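Local coordinates for potential RNA-dependent RNA polymerase (Human picobirnavirus, PDB 5I62), which synthesises RNA on an RNA template from ribonucleoside triphosphates, and is thought to serve both transcription and genome replication of this double-stranded RNA virus, at residues K156-D161 with V210-L215; S142-F147 with C169-N174; G180-G185 with W204-A209. One frame throughout, in Å; residues are numbered along the deposited sequence.

Contact 1. Residues K156-D161 with V210-L215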
ATOM      1  N   LYS A 156      23.683   9.375 -14.216  1.00 19.30           N
ATOM      2  CA  LYS A 156      24.070  10.424 -13.280  1.00 20.75           C
ATOM      3  C   LYS A 156      23.922  10.008 -11.820  1.00 25.01           C
ATOM      4  O   LYS A 156      24.397  10.727 -10.934  1.00 22.86           O
ATOM      5  CB  LYS A 156      23.229  11.674 -13.520  1.00 22.52           C
ATOM      6  CG  LYS A 156      23.412  12.295 -14.894  1.00 25.91           C
ATOM      7  CD  LYS A 156      22.736  13.658 -14.928  1.00 26.09           C
ATOM      8  CE  LYS A 156      21.808  13.793 -16.118  1.00 38.40           C
ATOM      9  NZ  LYS A 156      20.879  14.957 -15.980  1.00 38.94           N
ATOM     10  N   THR A 157      23.262   8.884 -11.546  1.00 22.66           N
ATOM     11  CA  THR A 157      22.918   8.495 -10.185  1.00 22.74           C
ATOM     12  C   THR A 157      23.859   7.442  -9.621  1.00 20.40           C
ATOM     13  O   THR A 157      24.310   7.563  -8.477  1.00 22.85           O
ATOM     14  CB  THR A 157      21.466   7.993 -10.129  1.00 18.61           C
ATOM     15  OG1 THR A 157      20.598   9.032 -10.563  1.00 19.31           O
ATOM     16  CG2 THR A 157      21.070   7.615  -8.683  1.00 19.13           C
ATOM     17  N   ILE A 158      24.159   6.408 -10.393  1.00 20.75           N
ATOM     18  CA  ILE A 158      25.031   5.342  -9.905  1.00 21.29           C
ATOM     19  C   ILE A 158      26.449   5.483 -10.479  1.00 23.45           C
ATOM     20  O   ILE A 158      26.614   6.005 -11.565  1.00 21.88           O
ATOM     21  CB  ILE A 158      24.436   3.958 -10.222  1.00 22.71           C
ATOM     22  CG1 ILE A 158      24.263   3.760 -11.719  1.00 23.65           C
ATOM     23  CG2 ILE A 158      23.094   3.779  -9.510  1.00 23.66           C
ATOM     24  CD1 ILE A 158      23.810   2.329 -12.084  1.00 25.01           C
ATOM     25  N   PRO A 159      27.476   5.023  -9.739  1.00 26.14           N
ATOM     26  CA  PRO A 159      27.352   4.442  -8.402  1.00 24.07           C
ATOM     27  C   PRO A 159      27.029   5.505  -7.360  1.00 25.21           C
ATOM     28  O   PRO A 159      27.395   6.676  -7.535  1.00 21.77           O
ATOM     29  CB  PRO A 159      28.733   3.823  -8.163  1.00 27.73           C
ATOM     30  CG  PRO A 159      29.648   4.750  -8.898  1.00 28.40           C
ATOM     31  CD  PRO A 159      28.889   5.103 -10.163  1.00 29.37           C
ATOM     32  N   CYS A 160      26.327   5.111  -6.304  1.00 20.04           N
ATOM     33  CA  CYS A 160      25.894   6.053  -5.289  1.00 23.51           C
ATOM     34  C   CYS A 160      26.149   5.482  -3.900  1.00 24.46           C
ATOM     35  O   CYS A 160      26.237   4.271  -3.701  1.00 23.86           O
ATOM     36  CB  CYS A 160      24.410   6.443  -5.451  1.00 20.04           C
ATOM     37  SG  CYS A 160      23.219   5.068  -5.400  1.00 27.11           S
ATOM     38  N   ASP A 161      26.294   6.402  -2.952  1.00 22.01           N
ATOM     39  CA  ASP A 161      26.502   6.114  -1.541  1.00 20.33           C
ATOM     40  C   ASP A 161      25.635   7.106  -0.788  1.00 21.73           C
ATOM     41  O   ASP A 161      25.725   8.308  -1.054  1.00 19.79           O
ATOM     42  CB  ASP A 161      27.978   6.267  -1.158  1.00 24.11           C
ATOM     43  CG  ASP A 161      28.246   5.969   0.315  1.00 30.52           C
ATOM     44  OD1 ASP A 161      27.567   5.094   0.889  1.00 28.81           O
ATOM     45  OD2 ASP A 161      29.142   6.616   0.895  1.00 33.88           O
ATOM     46  N   VAL A 210      18.642   6.887  -2.774  1.00 13.53           N
ATOM     47  CA  VAL A 210      18.251   6.191  -1.547  1.00 14.88           C
ATOM     48  C   VAL A 210      17.474   4.925  -1.883  1.00 15.80           C
ATOM     49  O   VAL A 210      17.745   3.853  -1.331  1.00 16.03           O
ATOM     50  CB  VAL A 210      17.438   7.111  -0.611  1.00 14.94           C
ATOM     51  CG1 VAL A 210      16.972   6.325   0.659  1.00 14.16           C
ATOM     52  CG2 VAL A 210      18.248   8.330  -0.198  1.00 12.23           C
ATOM     53  N   ASN A 211      16.496   5.029  -2.790  1.00 16.41           N
ATOM     54  CA  ASN A 211      15.695   3.862  -3.154  1.00 15.63           C
ATOM     55  C   ASN A 211      16.560   2.745  -3.747  1.00 19.17           C
ATOM     56  O   ASN A 211      16.343   1.566  -3.451  1.00 16.71           O
ATOM     57  CB  ASN A 211      14.587   4.258  -4.130  1.00 18.92           C
ATOM     58  CG  ASN A 211      13.343   4.784  -3.434  1.00 21.08           C
ATOM     59  OD1 ASN A 211      13.105   4.519  -2.245  1.00 24.56           O
ATOM     60  ND2 ASN A 211      12.547   5.522  -4.166  1.00 20.22           N
ATOM     61  N   ILE A 212      17.541   3.091  -4.588  1.00 15.56           N
ATOM     62  CA  ILE A 212      18.477   2.078  -5.091  1.00 16.51           C
ATOM     63  C   ILE A 212      19.186   1.369  -3.936  1.00 16.63           C
ATOM     64  O   ILE A 212      19.252   0.135  -3.884  1.00 19.53           O
ATOM     65  CB  ILE A 212      19.499   2.715  -6.053  1.00 20.26           C
ATOM     66  CG1 ILE A 212      18.811   3.255  -7.303  1.00 19.44           C
ATOM     67  CG2 ILE A 212      20.589   1.693  -6.419  1.00 19.97           C
ATOM     68  CD1 ILE A 212      19.743   4.135  -8.183  1.00 18.21           C
ATOM     69  N   ARG A 213      19.763   2.137  -3.010  1.00 16.40           N
ATOM     70  CA  ARG A 213      20.507   1.509  -1.925  1.00 15.12           C
ATOM     71  C   ARG A 213      19.589   0.648  -1.057  1.00 16.68           C
ATOM     72  O   ARG A 213      19.958  -0.468  -0.668  1.00 17.14           O
ATOM     73  CB  ARG A 213      21.211   2.573  -1.092  1.00 17.16           C
ATOM     74  CG  ARG A 213      22.476   3.118  -1.773  1.00 20.91           C
ATOM     75  CD  ARG A 213      23.494   2.025  -1.788  1.00 26.31           C
ATOM     76  NE  ARG A 213      24.301   2.045  -0.590  1.00 26.62           N
ATOM     77  CZ  ARG A 213      24.823   0.985   0.013  1.00 23.24           C
ATOM     78  NH1 ARG A 213      24.612  -0.240  -0.437  1.00 26.58           N
ATOM     79  NH2 ARG A 213      25.552   1.173   1.097  1.00 24.62           N
ATOM     80  N   GLU A 214      18.399   1.156  -0.731  1.00 15.90           N
ATOM     81  CA  GLU A 214      17.439   0.364   0.041  1.00 17.37           C
ATOM     82  C   GLU A 214      17.102  -0.940  -0.675  1.00 18.42           C
ATOM     83  O   GLU A 214      17.136  -2.023  -0.076  1.00 17.08           O
ATOM     84  CB  GLU A 214      16.166   1.167   0.279  1.00 18.28           C
ATOM     85  CG  GLU A 214      16.307   2.359   1.188  1.00 17.34           C
ATOM     86  CD  GLU A 214      15.015   3.158   1.214  1.00 21.13           C
ATOM     87  OE1 GLU A 214      14.372   3.292   0.140  1.00 22.70           O
ATOM     88  OE2 GLU A 214      14.648   3.650   2.290  1.00 20.77           O
ATOM     89  N   LEU A 215      16.808  -0.857  -1.974  1.00 15.57           N
ATOM     90  CA  LEU A 215      16.324  -2.024  -2.699  1.00 18.39           C
ATOM     91  C   LEU A 215      17.405  -3.065  -2.936  1.00 18.96           C
ATOM     92  O   LEU A 215      17.077  -4.203  -3.281  1.00 19.57           O
ATOM     93  CB  LEU A 215      15.697  -1.600  -4.025  1.00 19.28           C
ATOM     94  CG  LEU A 215      14.361  -0.858  -3.924  1.00 23.96           C
ATOM     95  CD1 LEU A 215      13.917  -0.384  -5.301  1.00 25.67           C
ATOM     96  CD2 LEU A 215      13.295  -1.740  -3.317  1.00 25.43           C
TER
HETATM   97  O   HOH W   1      25.366   3.999   1.637  1.00 24.41           O
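Thr157 turns its methyl group, CG2, onto the outermost carbon of Ile212, CD1, at 3.8 Å. With OG1 beside the backbone N (chi1 -60°) and CG2 therefore opposite it, the hydroxyl bonds the carbonyl of Val153, which leaves the methyl to meet helix 208-228. Ile158 adds a second methyl at the same point: its short branch, CG2, comes to 3.6 Å from Ile212 CD1, the two side chains crossing at about a right angle. A single isoleucine tip is thus shared by two consecutive residues. After the cis-proline Pro159, the chain enters strand 160-165, and Cys160 points its sulfur at the helix, where SG lies 4.2 Å from Arg213 CG. The backbone of the same cysteine also meets this arginine, Cys160 O being 4.0 Å from Arg213 CD. At Asp161 the contact becomes polar and indirect. Water 1 donates to Asp161 OD1 (2.6 Å) and accepts from Arg213 NH2 (2.9 Å), lying in plane at the edge of the guanidinium. The opposite charges therefore face one another through water, while Asp161 OD2 forms a salt bridge with Arg296 and Arg213 NH1 bonds Gln216. Helix 208-228 is thus packed against Thr157, Ile158 and the start of strand 160-165, at the border of a mixed sheet, consistent with the fingers of a viral RNA-dependent RNA polymerase.

Contact 2. Residues S142-F147 with C169-N174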
ATOM      1  N   SER A 142      12.356  10.341 -10.181  1.00 20.27           N
ATOM      2  CA  SER A 142      13.644  10.092  -9.545  1.00 20.21           C
ATOM      3  C   SER A 142      13.814  10.837  -8.232  1.00 17.71           C
ATOM      4  O   SER A 142      14.855  10.687  -7.583  1.00 16.62           O
ATOM      5  CB  SER A 142      14.787  10.480 -10.501  1.00 19.29           C
ATOM      6  OG  SER A 142      14.794  11.888 -10.715  1.00 21.65           O
ATOM      7  N   GLY A 143      12.835  11.643  -7.838  1.00 17.38           N
ATOM      8  CA  GLY A 143      12.957  12.456  -6.657  1.00 18.50           C
ATOM      9  C   GLY A 143      14.188  13.356  -6.689  1.00 21.24           C
ATOM     10  O   GLY A 143      14.694  13.774  -7.745  1.00 18.32           O
ATOM     11  N   SER A 144      14.670  13.642  -5.497  1.00 17.66           N
ATOM     12  CA  SER A 144      15.872  14.420  -5.264  1.00 17.60           C
ATOM     13  C   SER A 144      17.101  13.728  -5.888  1.00 15.40           C
ATOM     14  O   SER A 144      17.235  12.512  -5.761  1.00 15.83           O
ATOM     15  CB  SER A 144      16.005  14.582  -3.739  1.00 18.24           C
ATOM     16  OG  SER A 144      17.259  15.028  -3.335  1.00 24.43           O
ATOM     17  N   PRO A 145      17.988  14.480  -6.583  1.00 19.28           N
ATOM     18  CA  PRO A 145      17.952  15.905  -6.927  1.00 16.99           C
ATOM     19  C   PRO A 145      17.358  16.269  -8.298  1.00 16.84           C
ATOM     20  O   PRO A 145      17.013  17.432  -8.519  1.00 18.76           O
ATOM     21  CB  PRO A 145      19.433  16.287  -6.922  1.00 18.28           C
ATOM     22  CG  PRO A 145      20.070  15.095  -7.546  1.00 17.21           C
ATOM     23  CD  PRO A 145      19.286  13.884  -6.955  1.00 17.35           C
ATOM     24  N   TYR A 146      17.263  15.316  -9.217  1.00 16.09           N
ATOM     25  CA  TYR A 146      16.894  15.661 -10.586  1.00 18.94           C
ATOM     26  C   TYR A 146      15.395  15.782 -10.806  1.00 21.30           C
ATOM     27  O   TYR A 146      14.987  16.496 -11.721  1.00 20.00           O
ATOM     28  CB  TYR A 146      17.451  14.642 -11.578  1.00 21.07           C
ATOM     29  CG  TYR A 146      18.965  14.631 -11.599  1.00 20.54           C
ATOM     30  CD1 TYR A 146      19.682  15.730 -12.085  1.00 20.81           C
ATOM     31  CD2 TYR A 146      19.671  13.533 -11.132  1.00 18.57           C
ATOM     32  CE1 TYR A 146      21.078  15.727 -12.098  1.00 21.02           C
ATOM     33  CE2 TYR A 146      21.057  13.521 -11.128  1.00 19.22           C
ATOM     34  CZ  TYR A 146      21.753  14.623 -11.618  1.00 21.16           C
ATOM     35  OH  TYR A 146      23.122  14.600 -11.621  1.00 18.35           O
ATOM     36  N   PHE A 147      14.569  15.106 -10.011  1.00 18.32           N
ATOM     37  CA  PHE A 147      13.112  15.174 -10.171  1.00 21.93           C
ATOM     38  C   PHE A 147      12.691  14.934 -11.627  1.00 21.26           C
ATOM     39  O   PHE A 147      11.900  15.681 -12.210  1.00 23.50           O
ATOM     40  CB  PHE A 147      12.570  16.507  -9.660  1.00 18.86           C
ATOM     41  CG  PHE A 147      11.141  16.434  -9.179  1.00 25.22           C
ATOM     42  CD1 PHE A 147      10.835  15.886  -7.937  1.00 23.65           C
ATOM     43  CD2 PHE A 147      10.106  16.912  -9.971  1.00 25.10           C
ATOM     44  CE1 PHE A 147       9.507  15.816  -7.498  1.00 24.52           C
ATOM     45  CE2 PHE A 147       8.794  16.849  -9.541  1.00 24.24           C
ATOM     46  CZ  PHE A 147       8.496  16.307  -8.304  1.00 26.12           C
ATOM     47  N   CYS A 169      20.933  14.065   4.949  1.00 17.82           N
ATOM     48  CA  CYS A 169      21.127  12.859   4.159  1.00 16.37           C
ATOM     49  C   CYS A 169      22.159  13.176   3.081  1.00 17.19           C
ATOM     50  O   CYS A 169      21.879  13.944   2.159  1.00 20.22           O
ATOM     51  CB  CYS A 169      19.808  12.399   3.548  1.00 17.40           C
ATOM     52  SG  CYS A 169      19.944  10.955   2.453  1.00 22.51           S
ATOM     53  N   VAL A 170      23.353  12.610   3.200  1.00 17.39           N
ATOM     54  CA  VAL A 170      24.385  12.822   2.191  1.00 18.00           C
ATOM     55  C   VAL A 170      24.192  11.810   1.071  1.00 18.91           C
ATOM     56  O   VAL A 170      23.994  10.621   1.328  1.00 18.27           O
ATOM     57  CB  VAL A 170      25.784  12.712   2.812  1.00 20.75           C
ATOM     58  CG1 VAL A 170      26.861  12.801   1.727  1.00 19.97           C
ATOM     59  CG2 VAL A 170      25.978  13.793   3.884  1.00 21.55           C
ATOM     60  N   MET A 171      24.227  12.282  -0.177  1.00 16.58           N
ATOM     61  CA  MET A 171      24.111  11.414  -1.351  1.00 16.70           C
ATOM     62  C   MET A 171      25.275  11.702  -2.291  1.00 17.03           C
ATOM     63  O   MET A 171      25.300  12.749  -2.949  1.00 16.99           O
ATOM     64  CB  MET A 171      22.778  11.616  -2.059  1.00 13.28           C
ATOM     65  CG  MET A 171      21.575  11.526  -1.123  1.00 14.90           C
ATOM     66  SD  MET A 171      20.029  11.299  -1.998  1.00 17.88           S
ATOM     67  CE  MET A 171      20.060  12.690  -3.164  1.00 17.03           C
ATOM     68  N   ARG A 172      26.234  10.782  -2.353  1.00 15.49           N
ATOM     69  CA  ARG A 172      27.293  10.842  -3.357  1.00 19.51           C
ATOM     70  C   ARG A 172      26.829  10.067  -4.584  1.00 21.21           C
ATOM     71  O   ARG A 172      26.566   8.868  -4.495  1.00 19.92           O
ATOM     72  CB  ARG A 172      28.607  10.260  -2.832  1.00 19.86           C
ATOM     73  CG  ARG A 172      29.380  11.151  -1.892  1.00 24.87           C
ATOM     74  CD  ARG A 172      30.124  12.279  -2.627  1.00 32.81           C
ATOM     75  NE  ARG A 172      31.061  11.820  -3.655  1.00 31.14           N
ATOM     76  CZ  ARG A 172      31.746  12.636  -4.459  1.00 29.71           C
ATOM     77  NH1 ARG A 172      31.601  13.958  -4.353  1.00 29.24           N
ATOM     78  NH2 ARG A 172      32.577  12.135  -5.367  1.00 32.18           N
ATOM     79  N   GLN A 173      26.724  10.743  -5.723  1.00 15.97           N
ATOM     80  CA  GLN A 173      26.183  10.140  -6.937  1.00 18.84           C
ATOM     81  C   GLN A 173      27.155  10.404  -8.072  1.00 19.87           C
ATOM     82  O   GLN A 173      27.283  11.551  -8.507  1.00 16.15           O
ATOM     83  CB  GLN A 173      24.807  10.711  -7.286  1.00 18.77           C
ATOM     84  CG  GLN A 173      23.784  10.582  -6.182  1.00 18.26           C
ATOM     85  CD  GLN A 173      22.436  11.175  -6.551  1.00 22.06           C
ATOM     86  OE1 GLN A 173      21.506  11.122  -5.752  1.00 16.53           O
ATOM     87  NE2 GLN A 173      22.321  11.736  -7.783  1.00 16.21           N
ATOM     88  N   ASN A 174      27.839   9.350  -8.531  1.00 22.28           N
ATOM     89  CA  ASN A 174      28.774   9.416  -9.655  1.00 23.57           C
ATOM     90  C   ASN A 174      29.541  10.736  -9.707  1.00 20.19           C
ATOM     91  O   ASN A 174      29.409  11.491 -10.671  1.00 20.89           O
ATOM     92  CB  ASN A 174      28.029   9.192 -10.978  1.00 19.89           C
ATOM     93  CG  ASN A 174      28.970   8.924 -12.136  1.00 27.82           C
ATOM     94  OD1 ASN A 174      30.139   8.619 -11.926  1.00 25.81           O
ATOM     95  ND2 ASN A 174      28.463   9.036 -13.364  1.00 26.36           N
TER
HETATM   96  O   HOH W   2      18.975  10.505  -6.168  1.00 13.69           O
HETATM   97  O   HOH W   3      24.191  13.231  -9.698  1.00 17.53           O
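The amide of Gln173 reaches the loop at Pro145 and Tyr146 and is tied to it through two waters. Water 2 donates to Gln173 OE1 at 2.6 Å and to the backbone oxygen Ser144 O at 2.7 Å. Water 3 accepts from Gln173 NE2 at 3.1 Å and lies 2.6 Å from Tyr146 OH, so each end of the amide is linked to the loop. Gln173 reaches the waters because its chain is extended beyond CG (chi2 179°).

Van der Waals contacts fill in between. The Pro145 ring meets the amide from the opposite direction, with CD 3.7 Å from Gln173 OE1. Tyr146 slides past it, its ring plane 45° from that of the amide and CE2 4.0 Å from Gln173 NE2. Two residues earlier in the strand, the bent end of Met171 brings CE to 3.7 Å from Ser144 OG, a hydroxyl already bonded to the carbonyl of Tyr11, and to 4.0 Å from Pro145 CD.

The contact joins the loop between helices 129-135 and 150-157 to strand 168-173, whose Met171 and Gln173 point toward it. Trp178 of strand 176-189 touches both Pro145 and Gln173, while Val210 and Ala209 of helix 208-228 pack on Met171 and Gln173 respectively.

Contact 3. Residues G180-G185 with W204-A209; sequences GAAVLG and WMFPFA
Val183 and Met205 form the hydrogen-bonded pair of an antiparallel ladder, with both backbone bonds made: Val183 N to Met205 O is 2.9 Å and Met205 N to Val183 O is 3.0 Å. Both are fairly straight, 164° and 162° at the hydrogen. Leu184 and Trp204 make the adjacent non-hydrogen-bonded pair. Met205 O takes more than one partner, since water 4 donates to it and to Ala181 O, at 2.7 Å each, and Ala182 CA lies 3.3 Å away in a CA-H...O contact. The water bridges the strands where the direct ladder stops.

Apolar and van der Waals contacts surround the ladder. On the face of Val183 and Met205, the methionine chain runs extended past CG (chi2 171°) along the neighbouring strand, and its methyl, CE, lies close over the backbone of Gly185, 3.5 Å from CA. The methyl of Ala182 meets Trp204, CB lying 3.6 Å from CE3, and Phe206 CD1 more loosely. Beyond the ladder, Pro207 brings CG to 3.7 Å from Ala181 O.

Together the segments form part of the hairpin of strands 176-189 and 199-205, with Pro207 at the N-cap of helix 208-228. Strand 306-309 runs parallel to 176-189 and bonds to the backbone of Ala182 and Leu184, and its Leu306 touches Ala182 and Trp204. Helix 17-28 lies on the face of Val183 and Met205, with Tyr22 touching both.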
ATOM      1  N   GLY A 180      20.186  15.025   0.367  1.00 18.82           N
ATOM      2  CA  GLY A 180      18.965  14.315   0.005  1.00 14.51           C
ATOM      3  C   GLY A 180      17.755  14.792   0.801  1.00 18.10           C
ATOM      4  O   GLY A 180      17.847  15.124   1.983  1.00 16.63           O
ATOM      5  N   ALA A 181      16.602  14.815   0.132  1.00 18.67           N
ATOM      6  CA  ALA A 181      15.339  15.074   0.802  1.00 16.99           C
ATOM      7  C   ALA A 181      14.220  14.349   0.067  1.00 18.51           C
ATOM      8  O   ALA A 181      14.156  14.377  -1.165  1.00 18.37           O
ATOM      9  CB  ALA A 181      15.043  16.579   0.879  1.00 14.46           C
ATOM     10  N   ALA A 182      13.326  13.722   0.831  1.00 14.30           N
ATOM     11  CA  ALA A 182      12.068  13.278   0.254  1.00 16.09           C
ATOM     12  C   ALA A 182      11.277  14.496  -0.208  1.00 14.50           C
ATOM     13  O   ALA A 182      11.423  15.597   0.324  1.00 16.49           O
ATOM     14  CB  ALA A 182      11.237  12.478   1.263  1.00 14.97           C
ATOM     15  N   VAL A 183      10.437  14.296  -1.204  1.00 14.99           N
ATOM     16  CA  VAL A 183       9.534  15.343  -1.668  1.00 16.05           C
ATOM     17  C   VAL A 183       8.121  14.985  -1.241  1.00 16.01           C
ATOM     18  O   VAL A 183       7.691  13.839  -1.408  1.00 15.75           O
ATOM     19  CB  VAL A 183       9.630  15.518  -3.193  1.00 16.40           C
ATOM     20  CG1 VAL A 183       8.475  16.365  -3.713  1.00 15.77           C
ATOM     21  CG2 VAL A 183      10.986  16.149  -3.567  1.00 14.25           C
ATOM     22  N   LEU A 184       7.392  15.971  -0.703  1.00 18.01           N
ATOM     23  CA  LEU A 184       6.016  15.763  -0.254  1.00 16.30           C
ATOM     24  C   LEU A 184       5.124  15.460  -1.450  1.00 18.82           C
ATOM     25  O   LEU A 184       4.922  16.322  -2.314  1.00 18.78           O
ATOM     26  CB  LEU A 184       5.491  16.983   0.495  1.00 16.25           C
ATOM     27  CG  LEU A 184       4.042  16.838   1.005  1.00 17.59           C
ATOM     28  CD1 LEU A 184       3.924  15.754   2.083  1.00 16.96           C
ATOM     29  CD2 LEU A 184       3.467  18.153   1.517  1.00 14.95           C
ATOM     30  N   GLY A 185       4.600  14.235  -1.499  1.00 16.00           N
ATOM     31  CA  GLY A 185       3.616  13.829  -2.476  1.00 16.22           C
ATOM     32  C   GLY A 185       2.246  13.586  -1.850  1.00 18.86           C
ATOM     33  O   GLY A 185       2.023  13.762  -0.652  1.00 17.57           O
ATOM     34  N   TRP A 204       5.916  10.057   0.802  1.00 15.50           N
ATOM     35  CA  TRP A 204       7.313  10.466   0.865  1.00 15.14           C
ATOM     36  C   TRP A 204       7.993   9.992  -0.419  1.00 18.41           C
ATOM     37  O   TRP A 204       8.315   8.814  -0.564  1.00 16.77           O
ATOM     38  CB  TRP A 204       7.997   9.895   2.103  1.00 16.76           C
ATOM     39  CG  TRP A 204       7.503  10.461   3.407  1.00 14.80           C
ATOM     40  CD1 TRP A 204       6.243  10.357   3.934  1.00 16.22           C
ATOM     41  CD2 TRP A 204       8.260  11.246   4.334  1.00 15.77           C
ATOM     42  NE1 TRP A 204       6.179  11.018   5.142  1.00 15.21           N
ATOM     43  CE2 TRP A 204       7.399  11.585   5.401  1.00 14.76           C
ATOM     44  CE3 TRP A 204       9.582  11.706   4.359  1.00 13.37           C
ATOM     45  CZ2 TRP A 204       7.820  12.349   6.485  1.00 15.72           C
ATOM     46  CZ3 TRP A 204      10.001  12.458   5.438  1.00 13.51           C
ATOM     47  CH2 TRP A 204       9.119  12.784   6.484  1.00 15.48           C
ATOM     48  N   MET A 205       8.197  10.907  -1.367  1.00 16.72           N
ATOM     49  CA  MET A 205       8.801  10.559  -2.656  1.00 17.81           C
ATOM     50  C   MET A 205      10.317  10.617  -2.479  1.00 15.26           C
ATOM     51  O   MET A 205      10.895  11.696  -2.351  1.00 15.82           O
ATOM     52  CB  MET A 205       8.316  11.507  -3.751  1.00 16.72           C
ATOM     53  CG  MET A 205       6.834  11.363  -4.076  1.00 19.79           C
ATOM     54  SD  MET A 205       6.288  12.688  -5.190  1.00 29.70           S
ATOM     55  CE  MET A 205       4.602  12.214  -5.429  1.00 19.88           C
ATOM     56  N   PHE A 206      10.959   9.446  -2.439  1.00 15.33           N
ATOM     57  CA  PHE A 206      12.351   9.320  -2.028  1.00 17.95           C
ATOM     58  C   PHE A 206      13.302   9.615  -3.180  1.00 16.36           C
ATOM     59  O   PHE A 206      12.964   9.381  -4.334  1.00 15.80           O
ATOM     60  CB  PHE A 206      12.633   7.909  -1.516  1.00 15.98           C
ATOM     61  CG  PHE A 206      12.426   7.737  -0.042  1.00 18.33           C
ATOM     62  CD1 PHE A 206      11.241   8.125   0.552  1.00 20.88           C
ATOM     63  CD2 PHE A 206      13.413   7.188   0.750  1.00 20.37           C
ATOM     64  CE1 PHE A 206      11.028   7.959   1.911  1.00 19.81           C
ATOM     65  CE2 PHE A 206      13.213   7.013   2.119  1.00 21.89           C
ATOM     66  CZ  PHE A 206      12.014   7.409   2.696  1.00 18.65           C
ATOM     67  N   PRO A 207      14.510  10.095  -2.869  1.00 17.28           N
ATOM     68  CA  PRO A 207      15.560  10.189  -3.890  1.00 17.07           C
ATOM     69  C   PRO A 207      15.852   8.826  -4.491  1.00 18.00           C
ATOM     70  O   PRO A 207      15.918   7.818  -3.783  1.00 16.17           O
ATOM     71  CB  PRO A 207      16.777  10.720  -3.114  1.00 13.46           C
ATOM     72  CG  PRO A 207      16.211  11.359  -1.885  1.00 17.74           C
ATOM     73  CD  PRO A 207      14.997  10.514  -1.540  1.00 13.63           C
ATOM     74  N   PHE A 208      16.032   8.819  -5.810  1.00 14.39           N
ATOM     75  CA  PHE A 208      16.418   7.622  -6.549  1.00 16.44           C
ATOM     76  C   PHE A 208      17.602   6.914  -5.881  1.00 15.43           C
ATOM     77  O   PHE A 208      17.580   5.693  -5.696  1.00 16.26           O
ATOM     78  CB  PHE A 208      16.755   8.043  -7.996  1.00 16.45           C
ATOM     79  CG  PHE A 208      16.848   6.906  -8.998  1.00 17.43           C
ATOM     80  CD1 PHE A 208      16.333   5.650  -8.735  1.00 19.35           C
ATOM     81  CD2 PHE A 208      17.467   7.124 -10.243  1.00 18.19           C
ATOM     82  CE1 PHE A 208      16.425   4.630  -9.675  1.00 18.75           C
ATOM     83  CE2 PHE A 208      17.568   6.105 -11.174  1.00 19.50           C
ATOM     84  CZ  PHE A 208      17.050   4.851 -10.891  1.00 19.67           C
ATOM     85  N   ALA A 209      18.644   7.672  -5.507  1.00 15.52           N
ATOM     86  CA  ALA A 209      19.834   7.063  -4.910  1.00 16.69           C
ATOM     87  C   ALA A 209      19.499   6.313  -3.619  1.00 17.09           C
ATOM     88  O   ALA A 209      20.022   5.214  -3.374  1.00 14.71           O
ATOM     89  CB  ALA A 209      20.909   8.124  -4.646  1.00 14.25           C
TER
HETATM   90  O   HOH W   4      13.201  12.930  -3.186  1.00 14.82           O

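In the fold
The three contacts form one continuous region, their centres about 8 Å (contacts 1 and 2), about 9 Å (2 and 3) and about 12 Å (1 and 3) apart. Strand pairing joins them: Asp161 O lies 2.8 Å from Arg172 N, linking contacts 1 and 2, and Cys169 O lies 2.7 Å from Gly180 N, linking contacts 2 and 3. Helix 208-228 begins in contact 3 and continues into contact 1, while Ser142 O, 2.8 Å from Phe208 N, ties the loop of contact 2 to its start. Toward the catalytic region, the sheet continues from strand 176-189 of contact 3 to strand 306-309, which falls within the catalytic range of the polymerase.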